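Tle cognate immunity protein 4 C-terminal domain-containing protein (Pseudomonas aeruginosa PAO1, PDB 4R1D) is the probable immunity partner of the type VI secretion lipase effector Tle4, binding it in a complex that protects the producing cell from its own toxin. Local coordinates at residues 3-17 and 287-299. Numbering follows the deposited sequence.
Sequences KTGWITHCFGRFLID and LWDTIVDSIRVRP
A three-stranded antiparallel sheet joins the two ends of the modelled chain: Leu-15 and Arg-296 form its hydrogen-bonded pair, strand 296-297 lying along strand 14-17, the second arm of the beta hairpin begun by strand 7-11. Leu-15 N gives a nearly straight bond to Arg-296 O (2.7 Å, 169° at the hydrogen), Arg-296 N answers to Leu-15 O, and Arg-298 N extends the ladder to Arg-13 O. The strand leads out of helix 281-292 through a type I turn, where Ser-294 ties the turn to the sheet. Its OG, held between backbone N and carbonyl carbon (chi1 82°), donates to Ile-291 O and accepts from Asp-17 N at 2.7 Å, fixing the hydroxyl from two directions.

Asp-17 centres a salt-bridge network with Lys-3 and Arg-296. Arg-296 NH1 reaches Asp-17 OD1 at 3.0 Å from one face of the carboxylate and Thr-8 OG1 reaches the same oxygen from the other, while Lys-3 NZ takes the anti lone pair of OD2. The positive charges of Lys-3 and Arg-296 would probably favour the ionised carboxylate. The guanidinium is held in orientation by Ser-294 O, in its plane, and Leu-15 CB, over one face.

Apolar packing fills in around these bonds. Trp-6 brings CH2 and CZ3 obliquely against Thr-290 CG2, with Lys-3 CG over the ring's face. With CG1 anti to the backbone N (chi1 -167°), Ile-16 brings CD1 against Ile-291 CG2 (3.5 Å) and Ile-295 CG1, and Phe-178 of strand 176-183 touches Ile-16 and Ile-291. Beside the Phe-11 to Phe-14 turn, Arg-298 is anchored by the carbonyls of Pro-142, Glu-144 and Gly-146, and its NH1 donates to a water that also bonds Gly-12 O and Phe-14 O, each at 2.8 Å.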
loop_
_atom_site.group_PDB
_atom_site.type_symbol
_atom_site.label_atom_id
_atom_site.label_comp_id
_atom_site.label_asym_id
_atom_site.label_seq_id
_atom_site.Cartn_x
_atom_site.Cartn_y
_atom_site.Cartn_z
ATOM N N LYS B 3 -29.012 12.778 24.743
ATOM C CA LYS B 3 -28.618 11.430 24.341
ATOM C C LYS B 3 -29.798 10.463 24.394
ATOM O O LYS B 3 -29.636 9.265 24.637
ATOM C CB LYS B 3 -27.465 10.917 25.210
ATOM C CG LYS B 3 -26.216 11.773 25.130
ATOM C CD LYS B 3 -25.198 11.378 26.185
ATOM C CE LYS B 3 -24.715 9.956 26.001
ATOM N NZ LYS B 3 -23.729 9.615 27.055
ATOM N N THR B 4 -30.992 10.991 24.164
ATOM C CA THR B 4 -32.176 10.149 24.109
ATOM C C THR B 4 -32.024 9.101 23.014
ATOM O O THR B 4 -31.813 9.433 21.845
ATOM C CB THR B 4 -33.453 10.980 23.864
ATOM O OG1 THR B 4 -33.726 11.791 25.015
ATOM C CG2 THR B 4 -34.636 10.062 23.606
ATOM N N GLY B 5 -32.102 7.833 23.401
ATOM C CA GLY B 5 -32.015 6.746 22.446
ATOM C C GLY B 5 -30.601 6.302 22.095
ATOM O O GLY B 5 -30.426 5.318 21.373
ATOM N N TRP B 6 -29.595 7.018 22.589
ATOM C CA TRP B 6 -28.212 6.602 22.350
ATOM C C TRP B 6 -27.986 5.199 22.896
ATOM O O TRP B 6 -28.654 4.777 23.841
ATOM C CB TRP B 6 -27.212 7.585 22.963
ATOM C CG TRP B 6 -27.041 8.824 22.163
ATOM C CD1 TRP B 6 -28.024 9.547 21.540
ATOM C CD2 TRP B 6 -25.805 9.481 21.858
ATOM N NE1 TRP B 6 -27.470 10.630 20.889
ATOM C CE2 TRP B 6 -26.111 10.608 21.071
ATOM C CE3 TRP B 6 -24.468 9.230 22.186
ATOM C CZ2 TRP B 6 -25.127 11.478 20.597
ATOM C CZ3 TRP B 6 -23.501 10.097 21.721
ATOM C CH2 TRP B 6 -23.834 11.208 20.943
ATOM N N ILE B 7 -27.050 4.475 22.287
ATOM C CA ILE B 7 -26.791 3.081 22.629
ATOM C C ILE B 7 -25.375 2.903 23.174
ATOM O O ILE B 7 -24.402 3.367 22.566
ATOM C CB ILE B 7 -26.952 2.178 21.382
ATOM C CG1 ILE B 7 -28.368 2.296 20.815
ATOM C CG2 ILE B 7 -26.612 0.727 21.697
ATOM C CD1 ILE B 7 -28.545 1.621 19.464
ATOM N N THR B 8 -25.265 2.230 24.312
ATOM C CA THR B 8 -23.963 1.899 24.889
ATOM C C THR B 8 -23.444 0.607 24.261
ATOM O O THR B 8 -24.099 -0.434 24.338
ATOM C CB THR B 8 -24.056 1.741 26.422
ATOM O OG1 THR B 8 -24.431 2.994 27.013
ATOM C CG2 THR B 8 -22.729 1.263 27.006
ATOM N N HIS B 9 -22.274 0.688 23.628
ATOM C CA HIS B 9 -21.694 -0.429 22.900
ATOM C C HIS B 9 -20.459 -0.952 23.630
ATOM O O HIS B 9 -19.712 -0.182 24.229
ATOM C CB HIS B 9 -21.263 0.012 21.491
ATOM C CG HIS B 9 -22.395 0.440 20.611
ATOM N ND1 HIS B 9 -23.058 -0.434 19.777
ATOM C CD2 HIS B 9 -22.962 1.652 20.414
ATOM C CE1 HIS B 9 -24.000 0.217 19.119
ATOM N NE2 HIS B 9 -23.960 1.487 19.483
ATOM N N CYS B 10 -20.251 -2.261 23.571
ATOM C CA CYS B 10 -19.030 -2.871 24.092
ATOM C C CYS B 10 -18.076 -3.120 22.941
ATOM O O CYS B 10 -18.437 -3.785 21.974
ATOM C CB CYS B 10 -19.316 -4.221 24.715
ATOM S SG CYS B 10 -20.471 -4.218 26.085
ATOM N N PHE B 11 -16.862 -2.589 23.053
ATOM C CA PHE B 11 -15.800 -2.887 22.097
ATOM C C PHE B 11 -14.549 -3.256 22.898
ATOM O O PHE B 11 -14.053 -2.454 23.689
ATOM C CB PHE B 11 -15.514 -1.683 21.191
ATOM C CG PHE B 11 -16.692 -1.244 20.357
ATOM C CD1 PHE B 11 -17.301 -2.119 19.463
ATOM C CD2 PHE B 11 -17.170 0.055 20.451
ATOM C CE1 PHE B 11 -18.386 -1.707 18.689
ATOM C CE2 PHE B 11 -18.251 0.480 19.682
ATOM C CZ PHE B 11 -18.858 -0.402 18.799
ATOM N N GLY B 12 -14.067 -4.479 22.738
ATOM C CA GLY B 12 -12.885 -4.898 23.481
ATOM C C GLY B 12 -13.139 -4.770 24.973
ATOM O O GLY B 12 -14.126 -5.315 25.480
ATOM N N ARG B 13 -12.272 -4.037 25.674
ATOM C CA ARG B 13 -12.410 -3.868 27.125
ATOM C C ARG B 13 -13.248 -2.651 27.476
ATOM O O ARG B 13 -13.453 -2.360 28.656
ATOM C CB ARG B 13 -11.030 -3.720 27.799
ATOM C CG ARG B 13 -10.038 -4.833 27.479
ATOM C CD ARG B 13 -10.264 -6.102 28.305
ATOM N NE ARG B 13 -9.543 -7.254 27.755
ATOM C CZ ARG B 13 -9.477 -8.450 28.337
ATOM N NH1 ARG B 13 -10.072 -8.649 29.511
ATOM N NH2 ARG B 13 -8.818 -9.447 27.757
ATOM N N PHE B 14 -13.742 -1.948 26.460
ATOM C CA PHE B 14 -14.317 -0.622 26.670
ATOM C C PHE B 14 -15.799 -0.498 26.334
ATOM O O PHE B 14 -16.368 -1.350 25.660
ATOM C CB PHE B 14 -13.496 0.434 25.907
ATOM C CG PHE B 14 -12.140 0.676 26.518
ATOM C CD1 PHE B 14 -11.926 1.769 27.349
ATOM C CD2 PHE B 14 -11.103 -0.218 26.306
ATOM C CE1 PHE B 14 -10.698 1.977 27.939
ATOM C CE2 PHE B 14 -9.863 -0.016 26.900
ATOM C CZ PHE B 14 -9.663 1.079 27.713
ATOM N N LEU B 15 -16.403 0.583 26.818
ATOM C CA LEU B 15 -17.761 0.979 26.440
ATOM C C LEU B 15 -17.719 2.370 25.812
ATOM O O LEU B 15 -16.854 3.179 26.144
ATOM C CB LEU B 15 -18.663 1.052 27.683
ATOM C CG LEU B 15 -18.804 -0.189 28.561
ATOM C CD1 LEU B 15 -19.625 0.159 29.804
ATOM C CD2 LEU B 15 -19.452 -1.319 27.789
ATOM N N ILE B 16 -18.673 2.648 24.928
ATOM C CA ILE B 16 -18.822 3.965 24.337
ATOM C C ILE B 16 -20.279 4.129 23.924
ATOM O O ILE B 16 -20.928 3.153 23.559
ATOM C CB ILE B 16 -17.907 4.139 23.097
ATOM C CG1 ILE B 16 -17.836 5.611 22.689
ATOM C CG2 ILE B 16 -18.386 3.261 21.934
ATOM C CD1 ILE B 16 -16.828 5.888 21.559
ATOM N N ASP B 17 -20.793 5.356 23.989
ATOM C CA ASP B 17 -22.168 5.624 23.576
ATOM C C ASP B 17 -22.231 6.274 22.198
ATOM O O ASP B 17 -21.451 7.172 21.905
ATOM C CB ASP B 17 -22.866 6.535 24.596
ATOM C CG ASP B 17 -22.831 5.970 26.018
ATOM O OD1 ASP B 17 -22.594 4.760 26.201
ATOM O OD2 ASP B 17 -23.046 6.751 26.965
ATOM N N LEU B 287 -20.967 17.006 19.267
ATOM C CA LEU B 287 -21.030 15.583 18.962
ATOM C C LEU B 287 -19.737 14.915 19.419
ATOM O O LEU B 287 -19.760 13.915 20.116
ATOM C CB LEU B 287 -21.279 15.351 17.465
ATOM C CG LEU B 287 -21.414 13.886 17.031
ATOM C CD1 LEU B 287 -22.594 13.197 17.723
ATOM C CD2 LEU B 287 -21.510 13.747 15.516
ATOM N N TRP B 288 -18.608 15.490 19.020
ATOM C CA TRP B 288 -17.293 15.024 19.463
ATOM C C TRP B 288 -17.203 14.842 20.987
ATOM O O TRP B 288 -16.891 13.758 21.473
ATOM C CB TRP B 288 -16.242 16.021 18.979
ATOM C CG TRP B 288 -14.864 15.840 19.553
ATOM C CD1 TRP B 288 -14.264 16.621 20.499
ATOM C CD2 TRP B 288 -13.908 14.837 19.194
ATOM N NE1 TRP B 288 -12.991 16.166 20.758
ATOM C CE2 TRP B 288 -12.747 15.073 19.964
ATOM C CE3 TRP B 288 -13.915 13.766 18.289
ATOM C CZ2 TRP B 288 -11.601 14.278 19.856
ATOM C CZ3 TRP B 288 -12.776 12.972 18.185
ATOM C CH2 TRP B 288 -11.638 13.233 18.968
ATOM N N ASP B 289 -17.469 15.899 21.744
ATOM C CA ASP B 289 -17.385 15.816 23.197
ATOM C C ASP B 289 -18.326 14.772 23.774
ATOM O O ASP B 289 -17.965 14.036 24.694
ATOM C CB ASP B 289 -17.675 17.169 23.852
ATOM C CG ASP B 289 -16.522 18.140 23.723
ATOM O OD1 ASP B 289 -15.367 17.679 23.692
ATOM O OD2 ASP B 289 -16.774 19.361 23.654
ATOM N N THR B 290 -19.536 14.714 23.239
ATOM C CA THR B 290 -20.530 13.786 23.771
ATOM C C THR B 290 -20.067 12.333 23.607
ATOM O O THR B 290 -20.143 11.532 24.543
ATOM C CB THR B 290 -21.910 14.026 23.123
ATOM O OG1 THR B 290 -22.286 15.399 23.323
ATOM C CG2 THR B 290 -22.969 13.108 23.739
ATOM N N ILE B 291 -19.562 12.001 22.424
ATOM C CA ILE B 291 -19.028 10.659 22.200
ATOM C C ILE B 291 -17.785 10.359 23.040
ATOM O O ILE B 291 -17.712 9.337 23.715
ATOM C CB ILE B 291 -18.703 10.414 20.717
ATOM C CG1 ILE B 291 -19.983 10.376 19.886
ATOM C CG2 ILE B 291 -17.978 9.090 20.556
ATOM C CD1 ILE B 291 -19.732 10.253 18.397
ATOM N N VAL B 292 -16.794 11.242 22.980
ATOM C CA VAL B 292 -15.529 10.986 23.667
ATOM C C VAL B 292 -15.740 10.890 25.178
ATOM O O VAL B 292 -15.188 10.025 25.835
ATOM C CB VAL B 292 -14.480 12.068 23.313
ATOM C CG1 VAL B 292 -13.293 12.028 24.269
ATOM C CG2 VAL B 292 -14.026 11.892 21.847
ATOM N N ASP B 293 -16.577 11.759 25.720
ATOM C CA ASP B 293 -16.815 11.749 27.157
ATOM C C ASP B 293 -17.551 10.487 27.627
ATOM O O ASP B 293 -17.645 10.241 28.823
ATOM C CB ASP B 293 -17.565 13.008 27.589
ATOM C CG ASP B 293 -16.682 14.239 27.601
ATOM O OD1 ASP B 293 -15.449 14.109 27.781
ATOM O OD2 ASP B 293 -17.227 15.349 27.430
ATOM N N SER B 294 -18.054 9.685 26.686
ATOM C CA SER B 294 -18.734 8.439 27.027
ATOM C C SER B 294 -17.793 7.229 27.056
ATOM O O SER B 294 -18.213 6.123 27.385
ATOM C CB SER B 294 -19.900 8.173 26.065
ATOM O OG SER B 294 -19.458 7.578 24.854
ATOM N N ILE B 295 -16.527 7.431 26.692
ATOM C CA ILE B 295 -15.564 6.331 26.659
ATOM C C ILE B 295 -15.120 5.929 28.060
ATOM O O ILE B 295 -14.626 6.761 28.829
ATOM C CB ILE B 295 -14.306 6.715 25.850
ATOM C CG1 ILE B 295 -14.701 7.093 24.414
ATOM C CG2 ILE B 295 -13.257 5.603 25.922
ATOM C CD1 ILE B 295 -13.538 7.652 23.575
ATOM N N ARG B 296 -15.299 4.659 28.394
ATOM C CA ARG B 296 -14.828 4.140 29.673
ATOM C C ARG B 296 -14.560 2.640 29.622
ATOM O O ARG B 296 -15.156 1.917 28.826
ATOM C CB ARG B 296 -15.809 4.485 30.812
ATOM C CG ARG B 296 -17.110 3.675 30.849
ATOM C CD ARG B 296 -18.117 4.186 29.848
ATOM N NE ARG B 296 -19.477 3.717 30.155
ATOM C CZ ARG B 296 -20.548 3.978 29.412
ATOM N NH1 ARG B 296 -20.437 4.692 28.298
ATOM N NH2 ARG B 296 -21.742 3.520 29.779
ATOM N N VAL B 297 -13.646 2.180 30.470
ATOM C CA VAL B 297 -13.393 0.767 30.632
ATOM C C VAL B 297 -14.677 0.123 31.117
ATOM O O VAL B 297 -15.370 0.677 31.968
ATOM C CB VAL B 297 -12.300 0.518 31.687
ATOM C CG1 VAL B 297 -12.117 -0.969 31.918
ATOM C CG2 VAL B 297 -10.995 1.154 31.256
ATOM N N ARG B 298 -14.998 -1.044 30.577
ATOM C CA ARG B 298 -16.199 -1.745 31.000
ATOM C C ARG B 298 -16.021 -2.177 32.451
ATOM O O ARG B 298 -15.071 -2.890 32.764
ATOM C CB ARG B 298 -16.445 -2.973 30.122
ATOM C CG ARG B 298 -17.782 -3.664 30.406
ATOM C CD ARG B 298 -18.029 -4.858 29.494
ATOM N NE ARG B 298 -17.330 -6.061 29.940
ATOM C CZ ARG B 298 -16.220 -6.535 29.392
ATOM N NH1 ARG B 298 -15.664 -5.909 28.351
ATOM N NH2 ARG B 298 -15.666 -7.642 29.872
ATOM N N PRO B 299 -16.930 -1.747 33.344
ATOM C CA PRO B 299 -16.836 -2.223 34.732
ATOM C C PRO B 299 -17.018 -3.728 34.787
ATOM O O PRO B 299 -17.954 -4.242 34.168
ATOM C CB PRO B 299 -18.027 -1.541 35.422
ATOM C CG PRO B 299 -18.350 -0.359 34.558
ATOM C CD PRO B 299 -18.045 -0.807 33.152
HETATM O O HOH W 1 -21.571 11.311 26.782
HETATM O O HOH W 2 -16.383 -4.045 26.499
HETATM O O HOH W 3 -13.065 -4.497 30.702
HETATM O O HOH W 4 -23.767 5.664 29.201
#